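Local coordinates for VWFA domain-containing protein (Alicyclobacillus acidocaldarius subsp. acidocaldarius, PDB 3RAG) that is of unknown function but carries a von Willebrand factor type A-like fold and binds a sodium ion in the crystal, probably at a metal-ion-dependent adhesion site, at residues T5-G19 and V133-M147. Sequence-based numbering, arbitrary orientation.
Sequences TREATIRQILVITDG and VALHLVVCLDTSASM. With NA (sodium ion), chain C.
Ile10 N bonds to Ala134 O and Asp142 N to Ile16 O, the first and last of eight backbone hydrogen bonds joining strands 10-17 and 135-142, which run parallel in the middle of the sheet. On the face carrying Ile10, Leu14 and Ile16, CD1 of Ile16 packs beside CD2 of Leu141, and helix 79-106 covers part of this layer. On the opposite face, beside Arg11, CG2 of Thr9 in the loop before the strand sits over the centre of the His136 ring, 3.8 Å from its centroid, a CH-pi contact. Water 2, in the ring plane, accepts from NE of Arg11 and also bonds ND1 of His136.

At the C-terminal ends the contact turns polar. Asp142 starts from a CB lying 3.2 Å from Ile16 O; its CG stands anti to the backbone N (chi1 -175°), which carries the carboxylate out between Thr17 and Ser144. OD2 accepts from Thr17 OG1 at 2.6 Å on its anti side and from Asp18 N above the carboxylate plane. OD1 accepts from Ser144 N, which makes an Asx turn, and from Ser144 OG as well. That grip positions a first-shell ligand: Ser144 OG reaches the sodium ion at 2.6 Å. Asp18 OD1, Ser146 OG and waters 3 and 4 are further ligands. Asp18 OD2 accepts from Ser146 OG at 2.7 Å and pairs with Lys150. An alanine in place of Asp142 would probably leave Thr17 OG1, Asp18 N and the Ser144 amide and hydroxyl without their acceptor, so that Ser144 OG would be held less firmly toward the sodium ion.

The Asp-Thr-Ser-Ala-Ser run from Asp142 matches the DxSxS signature, supporting a probable metal-ion-dependent adhesion site. Bonded to Ser144 but not to the ion, Asp142 is a second-shell carboxylate whose negative charge would probably help stabilise the cation.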
ATOM      1  N   THR A   5       1.839  -4.807 -20.367  1.00 41.45           N
ATOM      2  CA  THR A   5       1.241  -5.368 -19.161  1.00 43.66           C
ATOM      3  C   THR A   5       2.332  -5.923 -18.250  1.00 49.47           C
ATOM      4  O   THR A   5       2.317  -5.732 -17.023  1.00 41.05           O
ATOM      5  CB  THR A   5       0.255  -6.490 -19.536  1.00 43.08           C
ATOM      6  OG1 THR A   5      -0.768  -5.950 -20.387  1.00 42.68           O
ATOM      7  CG2 THR A   5      -0.372  -7.111 -18.282  1.00 40.45           C
ATOM      8  N   ARG A   6       3.292  -6.611 -18.858  1.00 46.60           N
ATOM      9  CA  ARG A   6       4.380  -7.211 -18.098  1.00 49.00           C
ATOM     10  C   ARG A   6       5.252  -6.120 -17.491  1.00 49.14           C
ATOM     11  O   ARG A   6       5.794  -6.276 -16.401  1.00 48.23           O
ATOM     12  CB  ARG A   6       5.207  -8.163 -18.982  1.00 54.43           C
ATOM     13  CG  ARG A   6       4.429  -9.392 -19.465  1.00 67.95           C
ATOM     14  CD  ARG A   6       5.353 -10.474 -20.038  1.00 88.54           C
ATOM     15  NE  ARG A   6       4.638 -11.716 -20.353  1.00104.16           N
ATOM     16  CZ  ARG A   6       5.223 -12.898 -20.556  1.00113.46           C
ATOM     17  NH1 ARG A   6       6.544 -13.020 -20.472  1.00115.13           N
ATOM     18  NH2 ARG A   6       4.487 -13.969 -20.839  1.00115.26           N
ATOM     19  N   GLU A   7       5.353  -4.996 -18.182  1.00 43.33           N
ATOM     20  CA  GLU A   7       6.219  -3.916 -17.735  1.00 47.90           C
ATOM     21  C   GLU A   7       5.549  -3.010 -16.700  1.00 48.11           C
ATOM     22  O   GLU A   7       6.229  -2.311 -15.958  1.00 52.02           O
ATOM     23  CB  GLU A   7       6.670  -3.095 -18.945  1.00 58.59           C
ATOM     24  CG  GLU A   7       7.845  -2.162 -18.703  1.00 77.57           C
ATOM     25  CD  GLU A   7       8.449  -1.645 -20.010  1.00 94.43           C
ATOM     26  OE1 GLU A   7       8.095  -2.185 -21.084  1.00 97.09           O
ATOM     27  OE2 GLU A   7       9.276  -0.703 -19.968  1.00 99.56           O
ATOM     28  N   ALA A   8       4.219  -3.007 -16.661  1.00 37.99           N
ATOM     29  CA  ALA A   8       3.503  -2.025 -15.850  1.00 33.64           C
ATOM     30  C   ALA A   8       3.184  -2.539 -14.437  1.00 34.10           C
ATOM     31  O   ALA A   8       2.172  -2.162 -13.851  1.00 36.06           O
ATOM     32  CB  ALA A   8       2.224  -1.542 -16.566  1.00 32.53           C
ATOM     33  N   THR A   9       4.062  -3.381 -13.899  1.00 30.76           N
ATOM     34  CA  THR A   9       3.874  -3.931 -12.542  1.00 33.93           C
ATOM     35  C   THR A   9       3.599  -2.826 -11.529  1.00 36.17           C
ATOM     36  O   THR A   9       4.279  -1.800 -11.524  1.00 34.49           O
ATOM     37  CB  THR A   9       5.103  -4.751 -12.099  1.00 33.26           C
ATOM     38  OG1 THR A   9       5.231  -5.873 -12.976  1.00 37.86           O
ATOM     39  CG2 THR A   9       4.962  -5.240 -10.643  1.00 32.32           C
ATOM     40  N   ILE A  10       2.591  -3.031 -10.681  1.00 28.26           N
ATOM     41  CA  ILE A  10       2.212  -2.020  -9.696  1.00 26.88           C
ATOM     42  C   ILE A  10       2.897  -2.366  -8.365  1.00 27.67           C
ATOM     43  O   ILE A  10       2.950  -3.527  -7.986  1.00 28.96           O
ATOM     44  CB  ILE A  10       0.687  -1.972  -9.527  1.00 29.44           C
ATOM     45  CG1 ILE A  10       0.031  -1.463 -10.822  1.00 33.75           C
ATOM     46  CG2 ILE A  10       0.293  -1.065  -8.351  1.00 28.90           C
ATOM     47  CD1 ILE A  10       0.189   0.053 -11.069  1.00 34.73           C
ATOM     48  N   ARG A  11       3.447  -1.354  -7.693  1.00 27.12           N
ATOM     49  CA  ARG A  11       4.165  -1.552  -6.437  1.00 30.54           C
ATOM     50  C   ARG A  11       3.643  -0.578  -5.387  1.00 26.88           C
ATOM     51  O   ARG A  11       3.725   0.636  -5.570  1.00 29.39           O
ATOM     52  CB  ARG A  11       5.652  -1.305  -6.656  1.00 33.61           C
ATOM     53  CG  ARG A  11       6.269  -2.300  -7.625  1.00 37.15           C
ATOM     54  CD  ARG A  11       7.753  -2.024  -7.862  1.00 43.40           C
ATOM     55  NE  ARG A  11       8.308  -3.054  -8.737  1.00 55.87           N
ATOM     56  CZ  ARG A  11       8.361  -2.939 -10.058  1.00 61.69           C
ATOM     57  NH1 ARG A  11       7.924  -1.832 -10.630  1.00 55.83           N
ATOM     58  NH2 ARG A  11       8.855  -3.919 -10.802  1.00 66.60           N
ATOM     59  N   GLN A  12       3.097  -1.102  -4.296  1.00 27.21           N
ATOM     60  CA  GLN A  12       2.453  -0.236  -3.327  1.00 22.65           C
ATOM     61  C   GLN A  12       2.823  -0.644  -1.927  1.00 24.32           C
ATOM     62  O   GLN A  12       3.065  -1.816  -1.656  1.00 25.92           O
ATOM     63  CB  GLN A  12       0.926  -0.288  -3.465  1.00 26.36           C
ATOM     64  CG  GLN A  12       0.412   0.421  -4.736  1.00 24.78           C
ATOM     65  CD  GLN A  12      -1.106   0.514  -4.768  1.00 29.32           C
ATOM     66  OE1 GLN A  12      -1.790   0.087  -3.830  1.00 29.47           O
ATOM     67  NE2 GLN A  12      -1.637   1.069  -5.853  1.00 29.18           N
ATOM     68  N   ILE A  13       2.866   0.346  -1.051  1.00 24.23           N
ATOM     69  CA  ILE A  13       3.038   0.111   0.375  1.00 24.82           C
ATOM     70  C   ILE A  13       1.776   0.654   1.025  1.00 26.89           C
ATOM     71  O   ILE A  13       1.407   1.808   0.795  1.00 25.25           O
ATOM     72  CB  ILE A  13       4.253   0.895   0.923  1.00 25.19           C
ATOM     73  CG1 ILE A  13       5.563   0.399   0.271  1.00 25.90           C
ATOM     74  CG2 ILE A  13       4.292   0.809   2.464  1.00 26.73           C
ATOM     75  CD1 ILE A  13       6.798   1.306   0.550  1.00 25.72           C
ATOM     76  N   LEU A  14       1.097  -0.168   1.820  1.00 23.42           N
ATOM     77  CA  LEU A  14      -0.119   0.290   2.487  1.00 23.36           C
ATOM     78  C   LEU A  14       0.149   0.327   3.988  1.00 24.07           C
ATOM     79  O   LEU A  14       0.352  -0.703   4.616  1.00 24.91           O
ATOM     80  CB  LEU A  14      -1.284  -0.671   2.190  1.00 24.09           C
ATOM     81  CG  LEU A  14      -2.530  -0.414   3.041  1.00 24.85           C
ATOM     82  CD1 LEU A  14      -3.123   0.958   2.708  1.00 24.45           C
ATOM     83  CD2 LEU A  14      -3.571  -1.515   2.795  1.00 27.76           C
ATOM     84  N   VAL A  15       0.147   1.518   4.574  1.00 23.39           N
ATOM     85  CA  VAL A  15       0.407   1.636   6.002  1.00 22.61           C
ATOM     86  C   VAL A  15      -0.938   1.736   6.719  1.00 21.76           C
ATOM     87  O   VAL A  15      -1.763   2.573   6.354  1.00 24.26           O
ATOM     88  CB  VAL A  15       1.207   2.911   6.295  1.00 26.45           C
ATOM     89  CG1 VAL A  15       1.445   3.050   7.808  1.00 27.21           C
ATOM     90  CG2 VAL A  15       2.547   2.877   5.516  1.00 26.04           C
ATOM     91  N   ILE A  16      -1.137   0.911   7.743  1.00 23.53           N
ATOM     92  CA  ILE A  16      -2.351   0.963   8.560  1.00 24.28           C
ATOM     93  C   ILE A  16      -1.935   1.302   9.990  1.00 24.15           C
ATOM     94  O   ILE A  16      -1.146   0.562  10.611  1.00 23.79           O
ATOM     95  CB  ILE A  16      -3.140  -0.366   8.499  1.00 25.65           C
ATOM     96  CG1 ILE A  16      -3.516  -0.672   7.033  1.00 23.80           C
ATOM     97  CG2 ILE A  16      -4.379  -0.267   9.388  1.00 25.59           C
ATOM     98  CD1 ILE A  16      -4.249  -2.010   6.815  1.00 26.52           C
ATOM     99  N   THR A  17      -2.447   2.404  10.527  1.00 22.24           N
ATOM    100  CA  THR A  17      -1.830   2.960  11.724  1.00 23.62           C
ATOM    101  C   THR A  17      -2.854   3.692  12.577  1.00 26.68           C
ATOM    102  O   THR A  17      -3.886   4.136  12.061  1.00 27.21           O
ATOM    103  CB  THR A  17      -0.660   3.926  11.297  1.00 24.84           C
ATOM    104  OG1 THR A  17       0.046   4.398  12.441  1.00 26.37           O
ATOM    105  CG2 THR A  17      -1.218   5.164  10.516  1.00 23.16           C
ATOM    106  N   ASP A  18      -2.588   3.824  13.874  1.00 24.59           N
ATOM    107  CA  ASP A  18      -3.478   4.634  14.722  1.00 25.72           C
ATOM    108  C   ASP A  18      -2.840   5.909  15.271  1.00 28.98           C
ATOM    109  O   ASP A  18      -3.282   6.450  16.296  1.00 27.10           O
ATOM    110  CB  ASP A  18      -4.162   3.806  15.833  1.00 25.45           C
ATOM    111  CG  ASP A  18      -3.211   3.404  16.938  1.00 30.46           C
ATOM    112  OD1 ASP A  18      -1.989   3.505  16.723  1.00 26.98           O
ATOM    113  OD2 ASP A  18      -3.677   2.942  18.002  1.00 29.15           O
ATOM    114  N   GLY A  19      -1.806   6.407  14.592  1.00 26.94           N
ATOM    115  CA  GLY A  19      -1.293   7.723  14.940  1.00 28.23           C
ATOM    116  C   GLY A  19       0.113   7.980  14.442  1.00 33.54           C
ATOM    117  O   GLY A  19       0.838   7.038  14.129  1.00 30.84           O
ATOM    118  N   VAL A 133      -2.056  -6.658 -14.707  1.00 33.03           N
ATOM    119  CA  VAL A 133      -0.671  -6.435 -14.288  1.00 31.33           C
ATOM    120  C   VAL A 133      -0.387  -7.172 -12.982  1.00 34.37           C
ATOM    121  O   VAL A 133      -1.303  -7.486 -12.218  1.00 32.53           O
ATOM    122  CB  VAL A 133      -0.305  -4.915 -14.127  1.00 27.49           C
ATOM    123  CG1 VAL A 133      -0.554  -4.132 -15.436  1.00 32.78           C
ATOM    124  CG2 VAL A 133      -1.048  -4.256 -12.936  1.00 29.40           C
ATOM    125  N   ALA A 134       0.884  -7.453 -12.734  1.00 30.28           N
ATOM    126  CA  ALA A 134       1.295  -7.967 -11.439  1.00 31.80           C
ATOM    127  C   ALA A 134       1.094  -6.853 -10.407  1.00 30.31           C
ATOM    128  O   ALA A 134       1.247  -5.673 -10.720  1.00 30.88           O
ATOM    129  CB  ALA A 134       2.767  -8.451 -11.475  1.00 31.56           C
ATOM    130  N   LEU A 135       0.718  -7.235  -9.191  1.00 29.82           N
ATOM    131  CA  LEU A 135       0.544  -6.277  -8.113  1.00 27.47           C
ATOM    132  C   LEU A 135       1.446  -6.721  -6.986  1.00 28.23           C
ATOM    133  O   LEU A 135       1.298  -7.837  -6.469  1.00 31.38           O
ATOM    134  CB  LEU A 135      -0.911  -6.265  -7.638  1.00 27.83           C
ATOM    135  CG  LEU A 135      -1.191  -5.486  -6.345  1.00 32.98           C
ATOM    136  CD1 LEU A 135      -0.683  -4.055  -6.472  1.00 33.22           C
ATOM    137  CD2 LEU A 135      -2.676  -5.524  -6.030  1.00 34.22           C
ATOM    138  N   HIS A 136       2.402  -5.872  -6.618  1.00 29.85           N
ATOM    139  CA  HIS A 136       3.293  -6.198  -5.497  1.00 28.11           C
ATOM    140  C   HIS A 136       2.947  -5.228  -4.377  1.00 26.43           C
ATOM    141  O   HIS A 136       3.002  -4.033  -4.575  1.00 26.94           O
ATOM    142  CB  HIS A 136       4.759  -6.009  -5.873  1.00 29.30           C
ATOM    143  CG  HIS A 136       5.226  -6.932  -6.946  1.00 33.16           C
ATOM    144  ND1 HIS A 136       6.462  -6.802  -7.547  1.00 33.45           N
ATOM    145  CD2 HIS A 136       4.633  -8.001  -7.524  1.00 32.85           C
ATOM    146  CE1 HIS A 136       6.606  -7.753  -8.453  1.00 35.04           C
ATOM    147  NE2 HIS A 136       5.513  -8.496  -8.457  1.00 37.12           N
ATOM    148  N   LEU A 137       2.602  -5.757  -3.212  1.00 25.87           N
ATOM    149  CA  LEU A 137       2.021  -4.951  -2.142  1.00 24.25           C
ATOM    150  C   LEU A 137       2.674  -5.343  -0.831  1.00 24.60           C
ATOM    151  O   LEU A 137       2.723  -6.535  -0.486  1.00 28.17           O
ATOM    152  CB  LEU A 137       0.518  -5.266  -2.041  1.00 29.48           C
ATOM    153  CG  LEU A 137      -0.254  -4.656  -0.861  1.00 30.74           C
ATOM    154  CD1 LEU A 137      -0.240  -3.147  -0.895  1.00 26.32           C
ATOM    155  CD2 LEU A 137      -1.708  -5.170  -0.773  1.00 31.48           C
ATOM    156  N   VAL A 138       3.175  -4.359  -0.090  1.00 25.03           N
ATOM    157  CA  VAL A 138       3.606  -4.633   1.267  1.00 24.75           C
ATOM    158  C   VAL A 138       2.651  -3.915   2.198  1.00 26.41           C
ATOM    159  O   VAL A 138       2.460  -2.694   2.091  1.00 26.88           O
ATOM    160  CB  VAL A 138       5.026  -4.109   1.546  1.00 25.41           C
ATOM    161  CG1 VAL A 138       5.396  -4.395   2.997  1.00 27.38           C
ATOM    162  CG2 VAL A 138       6.018  -4.798   0.600  1.00 28.99           C
ATOM    163  N   VAL A 139       2.034  -4.669   3.103  1.00 26.46           N
ATOM    164  CA  VAL A 139       1.134  -4.070   4.082  1.00 24.78           C
ATOM    165  C   VAL A 139       1.953  -3.879   5.372  1.00 23.35           C
ATOM    166  O   VAL A 139       2.507  -4.862   5.896  1.00 25.54           O
ATOM    167  CB  VAL A 139      -0.063  -5.006   4.350  1.00 27.09           C
ATOM    168  CG1 VAL A 139      -0.987  -4.381   5.383  1.00 27.32           C
ATOM    169  CG2 VAL A 139      -0.832  -5.304   3.039  1.00 27.23           C
ATOM    170  N   CYS A 140       2.064  -2.630   5.854  1.00 25.06           N
ATOM    171  CA  CYS A 140       2.842  -2.294   7.062  1.00 27.20           C
ATOM    172  C   CYS A 140       1.857  -2.033   8.171  1.00 25.96           C
ATOM    173  O   CYS A 140       1.076  -1.094   8.077  1.00 24.74           O
ATOM    174  CB  CYS A 140       3.661  -1.005   6.893  1.00 27.86           C
ATOM    175  SG  CYS A 140       4.837  -1.093   5.558  1.00 33.67           S
ATOM    176  N   LEU A 141       1.882  -2.870   9.201  1.00 24.44           N
ATOM    177  CA  LEU A 141       0.890  -2.814  10.265  1.00 23.88           C
ATOM    178  C   LEU A 141       1.515  -2.300  11.559  1.00 26.37           C
ATOM    179  O   LEU A 141       2.452  -2.900  12.117  1.00 24.97           O
ATOM    180  CB  LEU A 141       0.294  -4.220  10.505  1.00 20.77           C
ATOM    181  CG  LEU A 141      -0.339  -4.848   9.270  1.00 20.87           C
ATOM    182  CD1 LEU A 141      -0.889  -6.243   9.590  1.00 25.25           C
ATOM    183  CD2 LEU A 141      -1.498  -3.913   8.821  1.00 23.46           C
ATOM    184  N   ASP A 142       0.957  -1.193  12.031  1.00 24.66           N
ATOM    185  CA  ASP A 142       1.328  -0.555  13.293  1.00 24.25           C
ATOM    186  C   ASP A 142       0.942  -1.534  14.388  1.00 30.55           C
ATOM    187  O   ASP A 142      -0.203  -1.996  14.421  1.00 25.57           O
ATOM    188  CB  ASP A 142       0.467   0.704  13.377  1.00 22.04           C
ATOM    189  CG  ASP A 142       0.766   1.597  14.573  1.00 26.05           C
ATOM    190  OD1 ASP A 142       1.304   1.141  15.601  1.00 24.30           O
ATOM    191  OD2 ASP A 142       0.383   2.795  14.470  1.00 26.07           O
ATOM    192  N   THR A 143       1.890  -1.873  15.263  1.00 26.25           N
ATOM    193  CA  THR A 143       1.586  -2.719  16.409  1.00 24.98           C
ATOM    194  C   THR A 143       2.066  -2.052  17.688  1.00 27.26           C
ATOM    195  O   THR A 143       2.451  -2.716  18.633  1.00 28.11           O
ATOM    196  CB  THR A 143       2.197  -4.155  16.277  1.00 33.62           C
ATOM    197  OG1 THR A 143       3.633  -4.089  16.263  1.00 33.20           O
ATOM    198  CG2 THR A 143       1.692  -4.837  15.026  1.00 34.08           C
ATOM    199  N   SER A 144       1.995  -0.723  17.745  1.00 26.08           N
ATOM    200  CA  SER A 144       2.323  -0.042  18.988  1.00 27.04           C
ATOM    201  C   SER A 144       1.290  -0.416  20.045  1.00 31.49           C
ATOM    202  O   SER A 144       0.245  -0.985  19.728  1.00 30.33           O
ATOM    203  CB  SER A 144       2.338   1.467  18.776  1.00 28.39           C
ATOM    204  OG  SER A 144       1.073   1.897  18.339  1.00 29.93           O
ATOM    205  N   ALA A 145       1.577  -0.089  21.302  1.00 29.19           N
ATOM    206  CA  ALA A 145       0.722  -0.523  22.406  1.00 30.74           C
ATOM    207  C   ALA A 145      -0.735  -0.113  22.222  1.00 33.10           C
ATOM    208  O   ALA A 145      -1.642  -0.878  22.531  1.00 32.58           O
ATOM    209  CB  ALA A 145       1.272  -0.005  23.760  1.00 27.96           C
ATOM    210  N   SER A 146      -0.973   1.086  21.711  1.00 29.56           N
ATOM    211  CA  SER A 146      -2.354   1.547  21.603  1.00 31.45           C
ATOM    212  C   SER A 146      -3.146   0.786  20.541  1.00 29.93           C
ATOM    213  O   SER A 146      -4.361   0.918  20.468  1.00 28.27           O
ATOM    214  CB  SER A 146      -2.411   3.036  21.316  1.00 35.20           C
ATOM    215  OG  SER A 146      -1.940   3.261  20.006  1.00 34.44           O
HETATM  216  N   MSE A 147      -2.465  -0.020  19.728  1.00 28.45           N
HETATM  217  CA  MSE A 147      -3.152  -0.763  18.655  1.00 26.65           C
HETATM  218  C   MSE A 147      -3.860  -2.025  19.174  1.00 27.81           C
HETATM  219  O   MSE A 147      -4.540  -2.711  18.407  1.00 30.09           O
HETATM  220  CB  MSE A 147      -2.165  -1.182  17.544  1.00 25.38           C
HETATM  221  CG  MSE A 147      -1.831  -0.075  16.503  1.00 25.91           C
HETATM  222 SE   MSE A 147      -3.171   0.386  15.323  1.00 17.23          SE
HETATM  223  CE  MSE A 147      -3.405  -1.180  14.477  1.00 30.18           C
TER
HETATM  224 NA    NA C 240      -0.260   4.154  18.304  1.00 39.27          NA
HETATM  225  O   HOH W   1       2.917  -6.752 -14.703  1.00 35.44           O
HETATM  226  O   HOH W   2       8.379  -4.982  -6.820  1.00 41.22           O
HETATM  227  O   HOH W   3       0.945   4.632  16.165  1.00 36.60           O
HETATM  228  O   HOH W   4       0.605   6.727  19.180  1.00 65.90           O